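Local coordinates for eukaryotic translation initiation factor 2A (Schizosaccharomyces pombe, PDB 3WJ9), which probably directs methionyl-tRNAi to 40S ribosomal subunits in a codon-dependent manner during early translation of a small number of specific mRNAs, at residues 370-374 with 375-379. Sequence-based numbering, arbitrary orientation.
Sequences TAVTS and PRLRV
Val372 and Leu377 meet through methyl groups at the root of a loop in one blade of the beta-propeller that forms the N-terminal part of eIF2A, Val372 CG1 lying 3.6 Å from Leu377 CD2. The loop leaves strand 367-372 and leads into strand 382-387, the two middle strands of the four-stranded blade that belongs to the fourth WD repeat. Val372 reaches its partner because CG1 stands anti to the backbone N (chi1 175°), and from there the same methyl also comes within 4.0 Å of Val379 O.

What turns the chain back is the cis peptide bond between Ser374 and Pro375, which makes Thr373 to Arg376 a type VI turn. Just beyond it, Leu377 N donates to Thr373 O over 2.6 Å, but the N-H...O angle of 119° makes this a weak bond. The same carbonyl oxygen also touches the aliphatic roots of two side chains, at 3.5 Å from Leu377 CB and 3.7 Å from Arg376 CB, while the rest of Arg376 runs off extended, away from the turn.

On the far limb, Arg378 bends at chi3 (67°) and brings its guanidinium back to Ser374. Ser374 OG sits 3.3 Å above one face of that flat group, displaced from its centre to the margin, a placement that suits contact rather than an N-H bond. Both residues look instead to Glu400, whose OE2 forms a salt bridge with Arg378 NH2 and takes part in a weak hydrogen bond with Ser374 OG.

Further out, Thr373 OG1 hydrogen-bonds to Thr357 OG1, and the Ser374 backbone pairs with that of Leu401. Asn381 links the two limbs of the loop: its ND2 hydrogen-bonds to both Val372 O and Leu377 O.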
loop_
_atom_site.group_PDB
_atom_site.type_symbol
_atom_site.label_atom_id
_atom_site.label_comp_id
_atom_site.label_asym_id
_atom_site.label_seq_id
_atom_site.Cartn_x
_atom_site.Cartn_y
_atom_site.Cartn_z
ATOM N N THR A 370 -16.918 -0.378 -2.682
ATOM C CA THR A 370 -16.877 -1.192 -1.474
ATOM C C THR A 370 -17.000 -2.654 -1.874
ATOM O O THR A 370 -17.602 -2.974 -2.899
ATOM C CB THR A 370 -17.996 -0.825 -0.473
ATOM O OG1 THR A 370 -19.280 -1.063 -1.063
ATOM C CG2 THR A 370 -17.894 0.634 -0.049
ATOM N N ALA A 371 -16.418 -3.542 -1.076
ATOM C CA ALA A 371 -16.489 -4.968 -1.359
ATOM C C ALA A 371 -16.487 -5.784 -0.078
ATOM O O ALA A 371 -16.125 -5.291 0.989
ATOM C CB ALA A 371 -15.332 -5.394 -2.257
ATOM N N VAL A 372 -16.913 -7.035 -0.194
ATOM C CA VAL A 372 -16.821 -7.989 0.901
ATOM C C VAL A 372 -16.081 -9.212 0.370
ATOM O O VAL A 372 -16.510 -9.822 -0.609
ATOM C CB VAL A 372 -18.210 -8.373 1.445
ATOM C CG1 VAL A 372 -18.087 -9.451 2.501
ATOM C CG2 VAL A 372 -18.913 -7.145 2.013
ATOM N N THR A 373 -14.962 -9.558 1.002
ATOM C CA THR A 373 -14.042 -10.527 0.414
ATOM C C THR A 373 -13.761 -11.770 1.263
ATOM O O THR A 373 -13.827 -11.744 2.490
ATOM C CB THR A 373 -12.686 -9.860 0.086
ATOM O OG1 THR A 373 -12.087 -9.362 1.289
ATOM C CG2 THR A 373 -12.879 -8.711 -0.891
ATOM N N SER A 374 -13.448 -12.856 0.564
ATOM C CA SER A 374 -12.983 -14.107 1.153
ATOM C C SER A 374 -11.459 -14.123 1.007
ATOM O O SER A 374 -10.934 -13.536 0.063
ATOM C CB SER A 374 -13.643 -15.299 0.445
ATOM O OG SER A 374 -13.258 -16.548 0.991
ATOM N N PRO A 375 -10.737 -14.768 1.939
ATOM C CA PRO A 375 -11.216 -15.509 3.109
ATOM C C PRO A 375 -11.428 -14.660 4.362
ATOM O O PRO A 375 -11.648 -15.227 5.431
ATOM C CB PRO A 375 -10.100 -16.529 3.340
ATOM C CG PRO A 375 -8.875 -15.813 2.913
ATOM C CD PRO A 375 -9.278 -14.909 1.772
ATOM N N ARG A 376 -11.375 -13.336 4.244
ATOM C CA ARG A 376 -11.692 -12.480 5.384
ATOM C C ARG A 376 -13.172 -12.635 5.730
ATOM O O ARG A 376 -13.596 -12.343 6.849
ATOM C CB ARG A 376 -11.346 -11.015 5.095
ATOM C CG ARG A 376 -11.442 -10.112 6.316
ATOM C CD ARG A 376 -10.917 -8.713 6.040
ATOM N NE ARG A 376 -11.189 -7.809 7.153
ATOM C CZ ARG A 376 -10.897 -6.512 7.155
ATOM N NH1 ARG A 376 -10.321 -5.955 6.100
ATOM N NH2 ARG A 376 -11.182 -5.771 8.216
ATOM N N LEU A 377 -13.950 -13.107 4.759
ATOM C CA LEU A 377 -15.343 -13.472 4.991
ATOM C C LEU A 377 -15.827 -14.484 3.954
ATOM O O LEU A 377 -15.696 -14.264 2.752
ATOM C CB LEU A 377 -16.240 -12.237 4.968
ATOM C CG LEU A 377 -17.489 -12.411 5.830
ATOM C CD1 LEU A 377 -17.100 -12.484 7.299
ATOM C CD2 LEU A 377 -18.488 -11.303 5.586
ATOM N N ARG A 378 -16.397 -15.589 4.424
ATOM C CA ARG A 378 -16.813 -16.669 3.534
ATOM C C ARG A 378 -18.296 -16.596 3.181
ATOM O O ARG A 378 -18.853 -17.537 2.614
ATOM C CB ARG A 378 -16.491 -18.029 4.162
ATOM C CG ARG A 378 -15.087 -18.121 4.740
ATOM C CD ARG A 378 -14.571 -19.549 4.726
ATOM N NE ARG A 378 -14.357 -20.022 3.362
ATOM C CZ ARG A 378 -13.255 -19.789 2.655
ATOM N NH1 ARG A 378 -12.260 -19.091 3.183
ATOM N NH2 ARG A 378 -13.149 -20.254 1.418
ATOM N N VAL A 379 -18.933 -15.478 3.517
ATOM C CA VAL A 379 -20.342 -15.272 3.202
ATOM C C VAL A 379 -20.604 -13.849 2.701
ATOM O O VAL A 379 -19.926 -12.906 3.109
ATOM C CB VAL A 379 -21.244 -15.555 4.428
ATOM C CG1 VAL A 379 -21.325 -17.052 4.707
ATOM C CG2 VAL A 379 -20.739 -14.804 5.653
#